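Local atomic coordinates of macro domain-containing protein (PDB entry 7OMU), a protein that belongs to the macro domain family, joins a DarT-like region to that domain, and holds a bound adenosine-5-diphosphoribose in a pocket. Residues Arg219-Leu229 / Asp395-Leu404; Gly347-Ala355 / Leu376-Tyr386. The protein carries 1 engineered substitution. One frame throughout, in Å; residues are numbered along the deposited sequence.

Contact 1. Residues Arg219-Leu229 / Asp395-Leu404; sequences REIKLTQNLSL and DVQLSPKFLL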
loop_
_atom_site.group_PDB
_atom_site.type_symbol
_atom_site.label_atom_id
_atom_site.label_comp_id
_atom_site.label_asym_id
_atom_site.label_seq_id
_atom_site.Cartn_x
_atom_site.Cartn_y
_atom_site.Cartn_z
ATOM N N ARG A 219 8.183 -1.862 10.000
ATOM C CA ARG A 219 8.708 -1.698 11.378
ATOM C C ARG A 219 8.218 -0.361 11.939
ATOM O O ARG A 219 8.234 0.631 11.201
ATOM C CB ARG A 219 10.235 -1.747 11.337
ATOM C CG ARG A 219 10.914 -1.515 12.677
ATOM C CD ARG A 219 12.405 -1.388 12.449
ATOM N NE ARG A 219 13.190 -1.536 13.666
ATOM C CZ ARG A 219 14.491 -1.276 13.750
ATOM N NH1 ARG A 219 15.155 -0.861 12.682
ATOM N NH2 ARG A 219 15.124 -1.427 14.902
ATOM N N GLU A 220 7.806 -0.337 13.204
ATOM C CA GLU A 220 7.401 0.900 13.916
ATOM C C GLU A 220 8.134 0.932 15.261
ATOM O O GLU A 220 8.128 -0.095 15.954
ATOM C CB GLU A 220 5.879 0.939 14.058
ATOM C CG GLU A 220 5.362 2.126 14.858
ATOM C CD GLU A 220 3.872 2.415 14.738
ATOM O OE1 GLU A 220 3.227 1.877 13.809
ATOM O OE2 GLU A 220 3.354 3.193 15.573
ATOM N N ILE A 221 8.769 2.058 15.586
ATOM C CA ILE A 221 9.515 2.289 16.858
ATOM C C ILE A 221 8.823 3.435 17.593
ATOM O O ILE A 221 8.953 4.569 17.125
ATOM C CB ILE A 221 10.992 2.618 16.564
ATOM C CG1 ILE A 221 11.637 1.568 15.661
ATOM C CG2 ILE A 221 11.780 2.824 17.848
ATOM C CD1 ILE A 221 12.990 1.971 15.125
ATOM N N LYS A 222 8.107 3.151 18.682
ATOM C CA LYS A 222 7.408 4.183 19.495
ATOM C C LYS A 222 8.424 4.857 20.420
ATOM O O LYS A 222 8.995 4.143 21.254
ATOM C CB LYS A 222 6.231 3.568 20.254
ATOM C CG LYS A 222 5.071 3.189 19.346
ATOM C CD LYS A 222 4.006 2.331 19.987
ATOM C CE LYS A 222 3.019 1.793 18.968
ATOM N NZ LYS A 222 2.318 0.577 19.450
ATOM N N LEU A 223 8.636 6.169 20.245
ATOM C CA LEU A 223 9.561 7.007 21.055
ATOM C C LEU A 223 8.796 7.625 22.230
ATOM O O LEU A 223 9.370 7.708 23.341
ATOM C CB LEU A 223 10.168 8.102 20.172
ATOM C CG LEU A 223 11.038 7.629 19.008
ATOM C CD1 LEU A 223 11.536 8.811 18.190
ATOM C CD2 LEU A 223 12.214 6.798 19.499
ATOM N N THR A 224 7.564 8.078 21.977
ATOM C CA THR A 224 6.628 8.634 22.992
ATOM C C THR A 224 5.228 8.081 22.709
ATOM O O THR A 224 5.118 7.201 21.833
ATOM C CB THR A 224 6.671 10.168 23.000
ATOM O OG1 THR A 224 5.822 10.673 21.970
ATOM C CG2 THR A 224 8.066 10.720 22.807
ATOM N N GLN A 225 4.209 8.572 23.422
ATOM C CA GLN A 225 2.779 8.213 23.210
ATOM C C GLN A 225 2.351 8.572 21.778
ATOM O O GLN A 225 1.530 7.828 21.205
ATOM C CB GLN A 225 1.887 8.944 24.218
ATOM C CG GLN A 225 1.667 8.183 25.517
ATOM C CD GLN A 225 0.525 7.201 25.415
ATOM O OE1 GLN A 225 0.559 6.255 24.628
ATOM N NE2 GLN A 225 -0.503 7.409 26.226
ATOM N N ASN A 226 2.882 9.670 21.231
ATOM C CA ASN A 226 2.419 10.295 19.963
ATOM C C ASN A 226 3.428 10.075 18.835
ATOM O O ASN A 226 2.980 9.817 17.701
ATOM C CB ASN A 226 2.183 11.791 20.145
ATOM C CG ASN A 226 1.025 12.064 21.077
ATOM O OD1 ASN A 226 0.262 11.154 21.395
ATOM N ND2 ASN A 226 0.881 13.307 21.505
ATOM N N LEU A 227 4.723 10.212 19.129
ATOM C CA LEU A 227 5.815 10.130 18.123
ATOM C C LEU A 227 6.247 8.671 17.960
ATOM O O LEU A 227 6.408 7.983 18.985
ATOM C CB LEU A 227 6.991 11.002 18.576
ATOM C CG LEU A 227 8.038 11.302 17.507
ATOM C CD1 LEU A 227 7.417 12.057 16.342
ATOM C CD2 LEU A 227 9.200 12.085 18.098
ATOM N N SER A 228 6.399 8.221 16.713
ATOM C CA SER A 228 7.016 6.916 16.368
ATOM C C SER A 228 7.742 7.024 15.023
ATOM O O SER A 228 7.343 7.854 14.181
ATOM C CB SER A 228 6.009 5.785 16.399
ATOM O OG SER A 228 4.956 6.002 15.478
ATOM N N LEU A 229 8.819 6.250 14.880
ATOM C CA LEU A 229 9.595 6.091 13.631
ATOM C C LEU A 229 9.006 4.911 12.866
ATOM O O LEU A 229 8.631 3.926 13.517
ATOM C CB LEU A 229 11.058 5.833 13.984
ATOM C CG LEU A 229 11.693 6.835 14.943
ATOM C CD1 LEU A 229 13.138 6.455 15.205
ATOM C CD2 LEU A 229 11.602 8.258 14.404
ATOM N N ASP A 395 21.243 1.197 14.565
ATOM C CA ASP A 395 20.082 0.957 15.465
ATOM C C ASP A 395 20.109 1.968 16.617
ATOM O O ASP A 395 19.020 2.399 17.043
ATOM C CB ASP A 395 20.048 -0.487 15.977
ATOM C CG ASP A 395 18.670 -1.126 15.905
ATOM O OD1 ASP A 395 18.021 -1.009 14.835
ATOM O OD2 ASP A 395 18.251 -1.741 16.914
ATOM N N VAL A 396 21.306 2.337 17.087
ATOM C CA VAL A 396 21.513 3.287 18.223
ATOM C C VAL A 396 21.003 4.691 17.855
ATOM O O VAL A 396 20.685 5.453 18.788
ATOM C CB VAL A 396 22.986 3.320 18.674
ATOM C CG1 VAL A 396 23.916 3.838 17.588
ATOM C CG2 VAL A 396 23.163 4.118 19.961
ATOM N N GLN A 397 20.920 5.036 16.566
ATOM C CA GLN A 397 20.407 6.358 16.107
ATOM C C GLN A 397 18.874 6.334 15.994
ATOM O O GLN A 397 18.313 7.360 15.587
ATOM C CB GLN A 397 21.043 6.767 14.775
ATOM C CG GLN A 397 22.521 7.121 14.882
ATOM C CD GLN A 397 23.084 7.687 13.599
ATOM O OE1 GLN A 397 22.353 8.142 12.721
ATOM N NE2 GLN A 397 24.404 7.675 13.481
ATOM N N LEU A 398 18.219 5.220 16.337
ATOM C CA LEU A 398 16.735 5.116 16.393
ATOM C C LEU A 398 16.272 5.007 17.852
ATOM O O LEU A 398 15.058 4.826 18.074
ATOM C CB LEU A 398 16.280 3.894 15.590
ATOM C CG LEU A 398 16.785 3.814 14.152
ATOM C CD1 LEU A 398 16.417 2.478 13.527
ATOM C CD2 LEU A 398 16.247 4.963 13.323
ATOM N N SER A 399 17.198 5.096 18.811
ATOM C CA SER A 399 16.899 5.053 20.267
ATOM C C SER A 399 16.486 6.447 20.728
ATOM O O SER A 399 16.940 7.445 20.171
ATOM C CB SER A 399 18.066 4.521 21.067
ATOM O OG SER A 399 18.996 5.551 21.369
ATOM N N PRO A 400 15.620 6.558 21.760
ATOM C CA PRO A 400 15.170 7.859 22.253
ATOM C C PRO A 400 16.307 8.608 22.961
ATOM O O PRO A 400 16.300 9.825 22.958
ATOM C CB PRO A 400 14.045 7.494 23.230
ATOM C CG PRO A 400 14.431 6.122 23.730
ATOM C CD PRO A 400 15.047 5.440 22.526
ATOM N N LYS A 401 17.250 7.863 23.546
ATOM C CA LYS A 401 18.487 8.411 24.158
ATOM C C LYS A 401 19.159 9.366 23.169
ATOM O O LYS A 401 19.531 10.480 23.583
ATOM C CB LYS A 401 19.439 7.282 24.549
ATOM C CG LYS A 401 20.746 7.756 25.164
ATOM C CD LYS A 401 21.467 6.652 25.917
ATOM C CE LYS A 401 22.917 6.970 26.208
ATOM N NZ LYS A 401 23.068 7.713 27.478
ATOM N N PHE A 402 19.287 8.951 21.908
ATOM C CA PHE A 402 19.937 9.736 20.827
ATOM C C PHE A 402 19.004 10.845 20.328
ATOM O O PHE A 402 19.439 12.012 20.287
ATOM C CB PHE A 402 20.353 8.848 19.653
ATOM C CG PHE A 402 20.979 9.618 18.518
ATOM C CD1 PHE A 402 22.243 10.173 18.653
ATOM C CD2 PHE A 402 20.288 9.823 17.334
ATOM C CE1 PHE A 402 22.811 10.904 17.622
ATOM C CE2 PHE A 402 20.863 10.547 16.299
ATOM C CZ PHE A 402 22.123 11.086 16.444
ATOM N N LEU A 403 17.771 10.495 19.957
ATOM C CA LEU A 403 16.859 11.390 19.197
ATOM C C LEU A 403 16.176 12.412 20.115
ATOM O O LEU A 403 15.857 13.500 19.606
ATOM C CB LEU A 403 15.832 10.535 18.454
ATOM C CG LEU A 403 16.402 9.642 17.353
ATOM C CD1 LEU A 403 15.348 8.677 16.848
ATOM C CD2 LEU A 403 16.948 10.464 16.200
ATOM N N LEU A 404 15.963 12.100 21.398
ATOM C CA LEU A 404 15.260 12.998 22.359
ATOM C C LEU A 404 16.220 13.490 23.450
ATOM O O LEU A 404 15.797 13.522 24.618
ATOM C CB LEU A 404 14.072 12.245 22.966
ATOM C CG LEU A 404 13.014 11.782 21.967
ATOM C CD1 LEU A 404 12.046 10.798 22.613
ATOM C CD2 LEU A 404 12.265 12.973 21.389
#
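Leu223 is the main bump of the hairpin 219-229, fitting against the start of helix 400-403. Leu223 CD2 lies 3.7 Å from the carbonyl O of Leu398 and beside the Pro400 ring, while the other branch crosses Leu403 at about a right angle, with the two CD1 atoms 4.0 Å apart. The helix end answers with Leu404, whose CD1 rests against both Leu223 CB (4.1 Å) and Thr224 CG2. The turn there keeps its shape through an ST motif, Thr224 OG1 accepting from the backbone N of Asn226 and of Leu227. Farther up the hairpin, Ile221 and Leu229 form a hydrogen-bonded antiparallel pair, and the Leu398 side chain fills the hollow between them. Leu398 CD1 meets Ile221 CD1 at 3.8 Å, the side chains crossing nearly at a right angle, and Leu398 CD2 faces Leu229 CD1 at 3.9 Å. Leu229 also reaches Leu403 tip to tip, CD1 to CD1 at 3.5 Å. At the exposed end Arg219 extends across to the tail, CG anti to the backbone N (chi1 177°), until NH2 bonds Asp395 OD1 at 2.9 Å. The hydrogen bond of this salt bridge is nearly straight (171°) and uses the syn side of the oxygen, with guanidinium and carboxylate only 14° from coplanar. Ile221 CD1, from the same hairpin, lies over one guanidinium face, off its centre. The C-terminal tail is thus laid along the edge hairpin of the macro domain sheet without a backbone hydrogen bond between the two segments: leucine and isoleucine branches set the fit, and one ion pair, probably softened by solvent, joins the more exposed end.

Contact 2. Residues Gly347-Ala355 / Leu376-Tyr386; sequences GIKSLAVPA and LTKLEIPVQIY. With APR (adenosine-5-diphosphoribose), chain C.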
loop_
_atom_site.group_PDB
_atom_site.type_symbol
_atom_site.label_atom_id
_atom_site.label_comp_id
_atom_site.label_asym_id
_atom_site.label_seq_id
_atom_site.Cartn_x
_atom_site.Cartn_y
_atom_site.Cartn_z
ATOM N N GLY A 347 -5.886 22.816 12.336
ATOM C CA GLY A 347 -6.759 21.650 12.567
ATOM C C GLY A 347 -6.151 20.354 12.057
ATOM O O GLY A 347 -6.926 19.460 11.660
ATOM N N ILE A 348 -4.818 20.246 12.079
ATOM C CA ILE A 348 -4.064 18.999 11.762
ATOM C C ILE A 348 -4.323 17.990 12.889
ATOM O O ILE A 348 -3.848 18.241 14.011
ATOM C CB ILE A 348 -2.561 19.305 11.576
ATOM C CG1 ILE A 348 -2.311 20.159 10.331
ATOM C CG2 ILE A 348 -1.743 18.024 11.538
ATOM C CD1 ILE A 348 -0.884 20.633 10.172
ATOM N N LYS A 349 -5.046 16.902 12.598
ATOM C CA LYS A 349 -5.462 15.865 13.584
ATOM C C LYS A 349 -4.309 14.887 13.827
ATOM O O LYS A 349 -4.157 14.442 14.975
ATOM C CB LYS A 349 -6.681 15.074 13.094
ATOM C CG LYS A 349 -7.909 15.902 12.744
ATOM C CD LYS A 349 -8.484 16.666 13.902
ATOM C CE LYS A 349 -9.818 17.302 13.569
ATOM N NZ LYS A 349 -10.324 18.128 14.693
ATOM N N SER A 350 -3.565 14.534 12.778
ATOM C CA SER A 350 -2.417 13.590 12.830
ATOM C C SER A 350 -1.478 13.864 11.647
ATOM O O SER A 350 -1.940 14.410 10.635
ATOM C CB SER A 350 -2.887 12.157 12.865
ATOM O OG SER A 350 -3.679 11.838 11.733
ATOM N N LEU A 351 -0.202 13.509 11.780
ATOM C CA LEU A 351 0.878 13.993 10.884
ATOM C C LEU A 351 1.839 12.852 10.515
ATOM O O LEU A 351 2.290 12.118 11.416
ATOM C CB LEU A 351 1.605 15.129 11.610
ATOM C CG LEU A 351 2.630 15.896 10.782
ATOM C CD1 LEU A 351 1.956 16.666 9.661
ATOM C CD2 LEU A 351 3.428 16.833 11.665
ATOM N N ALA A 352 2.132 12.713 9.223
ATOM C CA ALA A 352 3.247 11.907 8.686
ATOM C C ALA A 352 4.239 12.859 8.014
ATOM O O ALA A 352 3.856 13.512 7.031
ATOM C CB ALA A 352 2.731 10.869 7.717
ATOM N N VAL A 353 5.454 12.963 8.549
ATOM C CA VAL A 353 6.580 13.698 7.905
ATOM C C VAL A 353 7.602 12.661 7.449
ATOM O O VAL A 353 7.900 11.716 8.182
ATOM C CB VAL A 353 7.205 14.751 8.844
ATOM C CG1 VAL A 353 6.166 15.715 9.399
ATOM C CG2 VAL A 353 7.965 14.116 9.990
ATOM N N PRO A 354 8.154 12.784 6.221
ATOM C CA PRO A 354 9.285 11.964 5.805
ATOM C C PRO A 354 10.565 12.550 6.399
ATOM O O PRO A 354 10.558 13.711 6.738
ATOM C CB PRO A 354 9.267 12.101 4.280
ATOM C CG PRO A 354 8.753 13.502 4.060
ATOM C CD PRO A 354 7.745 13.728 5.170
ATOM N N ALA A 355 11.614 11.742 6.514
ATOM C CA ALA A 355 12.976 12.210 6.861
ATOM C C ALA A 355 13.342 13.362 5.918
ATOM O O ALA A 355 13.487 13.111 4.714
ATOM C CB ALA A 355 13.946 11.057 6.768
ATOM N N LEU A 376 8.861 17.752 16.902
ATOM C CA LEU A 376 7.604 17.003 16.642
ATOM C C LEU A 376 7.169 16.224 17.889
ATOM O O LEU A 376 6.010 15.767 17.916
ATOM C CB LEU A 376 7.815 16.072 15.448
ATOM C CG LEU A 376 8.025 16.771 14.110
ATOM C CD1 LEU A 376 8.449 15.778 13.043
ATOM C CD2 LEU A 376 6.767 17.506 13.681
ATOM N N THR A 377 8.046 16.077 18.882
ATOM C CA THR A 377 7.700 15.438 20.179
ATOM C C THR A 377 6.744 16.365 20.938
ATOM O O THR A 377 5.908 15.853 21.696
ATOM C CB THR A 377 8.962 15.065 20.968
ATOM O OG1 THR A 377 8.580 14.081 21.929
ATOM C CG2 THR A 377 9.624 16.246 21.641
ATOM N N LYS A 378 6.852 17.675 20.712
ATOM C CA LYS A 378 5.974 18.702 21.332
ATOM C C LYS A 378 4.519 18.477 20.889
ATOM O O LYS A 378 3.626 18.737 21.710
ATOM C CB LYS A 378 6.433 20.115 20.961
ATOM C CG LYS A 378 7.836 20.512 21.408
ATOM C CD LYS A 378 8.159 21.974 21.098
ATOM C CE LYS A 378 9.618 22.278 20.798
ATOM N NZ LYS A 378 10.399 22.617 22.013
ATOM N N LEU A 379 4.282 18.021 19.652
ATOM C CA LEU A 379 2.915 17.844 19.081
ATOM C C LEU A 379 2.075 16.940 19.988
ATOM O O LEU A 379 2.574 15.863 20.355
ATOM C CB LEU A 379 3.002 17.247 17.674
ATOM C CG LEU A 379 2.968 18.260 16.534
ATOM C CD1 LEU A 379 4.052 19.315 16.714
ATOM C CD2 LEU A 379 3.107 17.565 15.189
ATOM N N GLU A 380 0.843 17.362 20.300
ATOM C CA GLU A 380 -0.138 16.609 21.130
ATOM C C GLU A 380 -1.085 15.813 20.218
ATOM O O GLU A 380 -2.259 15.631 20.600
ATOM C CB GLU A 380 -0.948 17.557 22.016
ATOM C CG GLU A 380 -0.114 18.482 22.886
ATOM C CD GLU A 380 -0.954 19.334 23.829
ATOM O OE1 GLU A 380 -1.776 18.754 24.568
ATOM O OE2 GLU A 380 -0.805 20.580 23.815
ATOM N N ILE A 381 -0.588 15.352 19.065
ATOM C CA ILE A 381 -1.344 14.532 18.068
ATOM C C ILE A 381 -0.451 13.378 17.622
ATOM O O ILE A 381 0.766 13.451 17.782
ATOM C CB ILE A 381 -1.779 15.396 16.868
ATOM C CG1 ILE A 381 -0.604 16.170 16.258
ATOM C CG2 ILE A 381 -2.919 16.320 17.259
ATOM C CD1 ILE A 381 -0.877 16.719 14.879
ATOM N N PRO A 382 -1.011 12.291 17.044
ATOM C CA PRO A 382 -0.195 11.224 16.466
ATOM C C PRO A 382 0.760 11.778 15.400
ATOM O O PRO A 382 0.327 12.567 14.583
ATOM C CB PRO A 382 -1.217 10.267 15.836
ATOM C CG PRO A 382 -2.502 10.546 16.582
ATOM C CD PRO A 382 -2.450 12.020 16.924
ATOM N N VAL A 383 2.033 11.384 15.456
ATOM C CA VAL A 383 3.091 11.830 14.504
ATOM C C VAL A 383 3.936 10.617 14.115
ATOM O O VAL A 383 4.439 9.924 15.022
ATOM C CB VAL A 383 3.971 12.936 15.108
ATOM C CG1 VAL A 383 5.122 13.294 14.184
ATOM C CG2 VAL A 383 3.161 14.172 15.454
ATOM N N GLN A 384 4.092 10.386 12.812
ATOM C CA GLN A 384 4.955 9.314 12.259
ATOM C C GLN A 384 6.078 9.958 11.438
ATOM O O GLN A 384 5.785 10.540 10.383
ATOM C CB GLN A 384 4.117 8.352 11.421
ATOM C CG GLN A 384 3.049 7.640 12.227
ATOM C CD GLN A 384 2.318 6.596 11.422
ATOM O OE1 GLN A 384 2.237 6.670 10.199
ATOM N NE2 GLN A 384 1.769 5.614 12.118
ATOM N N ILE A 385 7.311 9.882 11.935
ATOM C CA ILE A 385 8.528 10.219 11.148
ATOM C C ILE A 385 8.877 8.971 10.339
ATOM O O ILE A 385 9.133 7.911 10.952
ATOM C CB ILE A 385 9.684 10.681 12.054
ATOM C CG1 ILE A 385 9.322 11.965 12.802
ATOM C CG2 ILE A 385 10.958 10.845 11.245
ATOM C CD1 ILE A 385 10.395 12.446 13.754
ATOM N N TYR A 386 8.850 9.087 9.011
ATOM C CA TYR A 386 9.073 7.960 8.073
ATOM C C TYR A 386 10.551 7.926 7.700
ATOM O O TYR A 386 11.017 8.834 6.973
ATOM C CB TYR A 386 8.126 8.062 6.877
ATOM C CG TYR A 386 6.823 7.349 7.121
ATOM C CD1 TYR A 386 5.782 7.963 7.802
ATOM C CD2 TYR A 386 6.658 6.034 6.729
ATOM C CE1 TYR A 386 4.596 7.297 8.058
ATOM C CE2 TYR A 386 5.476 5.354 6.968
ATOM C CZ TYR A 386 4.444 5.986 7.640
ATOM O OH TYR A 386 3.290 5.301 7.880
HETATM N N1 APR C . 7.378 6.696 2.456
HETATM C C2 APR C . 8.333 7.110 3.302
HETATM N N3 APR C . 9.514 7.664 3.036
HETATM C C4 APR C . 9.690 7.786 1.708
HETATM C C5 APR C . 8.808 7.406 0.718
HETATM C C6 APR C . 7.588 6.830 1.125
HETATM N N6 APR C . 6.644 6.416 0.284
HETATM N N7 APR C . 9.341 7.692 -0.534
HETATM C C8 APR C . 10.512 8.231 -0.283
HETATM N N9 APR C . 10.779 8.310 1.067
HETATM C "C1'" APR C . 11.976 8.846 1.720
HETATM C "C2'" APR C . 13.257 8.689 0.903
HETATM O "O2'" APR C . 13.927 7.493 1.237
HETATM C "C3'" APR C . 14.071 9.939 1.268
HETATM O "O3'" APR C . 15.175 9.600 2.097
HETATM O "O4'" APR C . 11.789 10.228 1.902
HETATM C "C4'" APR C . 13.084 10.872 1.990
HETATM C "C5'" APR C . 12.983 12.282 1.449
HETATM O "O5'" APR C . 12.526 12.262 0.062
HETATM P PA APR C . 13.078 13.312 -1.032
HETATM O O1A APR C . 11.990 13.627 -2.006
HETATM O O2A APR C . 14.375 12.820 -1.586
HETATM O O3A APR C . 13.352 14.627 -0.144
HETATM P PB APR C . 14.554 15.690 -0.032
HETATM O O1B APR C . 15.812 14.944 0.269
HETATM O O2B APR C . 14.148 16.777 0.907
HETATM O O5D APR C . 14.620 16.271 -1.533
HETATM C C5D APR C . 13.735 17.356 -1.934
HETATM O O4D APR C . 13.467 16.486 -4.170
HETATM O O1D APR C . 11.339 15.811 -3.595
HETATM C C1D APR C . 12.066 16.618 -4.447
HETATM O O2D APR C . 10.956 18.699 -5.236
HETATM C C2D APR C . 11.711 18.094 -4.204
HETATM O O3D APR C . 13.630 19.255 -5.196
HETATM C C3D APR C . 13.058 18.781 -3.985
HETATM C C4D APR C . 13.897 17.634 -3.411
#
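Leu351 and Val353 point to one face of the sheet and meet Leu376, at the end of helix 365-376, from two directions. Val353 CG2 reaches toward Leu376 CD1 tip to tip, at 3.5 Å, whereas Leu351 crosses both Leu376 and Leu379 at about a right angle. With CG anti to the backbone N (chi1 -172°), Leu351 turns CD2 to both, 3.6 Å from Leu379 CD2 and 4.0 Å from Leu376 CD2. Val353 also lies alongside Ile385 on the neighbouring strand, CG2 to CG1 at 3.8 Å, both side chains pointing the same way. Strands 351-354 and 383-386 run parallel, 17° apart, and with helix 365-376 between them in sequence they make a beta-alpha-beta unit of the macro domain. Backbone bonds zip the pair from Leu351 N with Pro382 O to Ala355 N with Tyr386 O. Before the strands start, Ile381 turns its CD1 onto Ile348 CG2, at 3.7 Å, the two side chains meeting at a slant. The opposite face carries Ala352, Gln384 and Tyr386. Ala352 CB lies obliquely by the tyrosine ring, 4.0 Å from CE1; the phenol OH bonds Gln384 OE1 at 2.9 Å, from 39° above the amide carbonyl plane. Adenosine-5-diphosphoribose lies at the C-terminal ends of both strands, its C2 3.7 Å from Tyr386 CB, with Pro354 and Ala355 beside the adenosine ribose.

Both contacts reach the same mixed sheet, because strand 227-231 of contact 1 neighbours strand 383-386 of contact 2. Asn226 O and Ser228 O probably accept from Val383 N and Ile385 N, and Leu227 CD1 packs on Val383 CG1. Contact 2 lies in the buried interior and joins central strands, so its chemistry is a ladder of backbone bonds with an apolar layer against helix 365-376. Contact 1 sits at the sheet's edge and is partly exposed; there the tail segment 395-404 adds side-chain packing and a salt bridge in place of strand pairing. Contact 2 borders the ligand directly, while the side chain of Leu229 in contact 1 is about 11 Å from it.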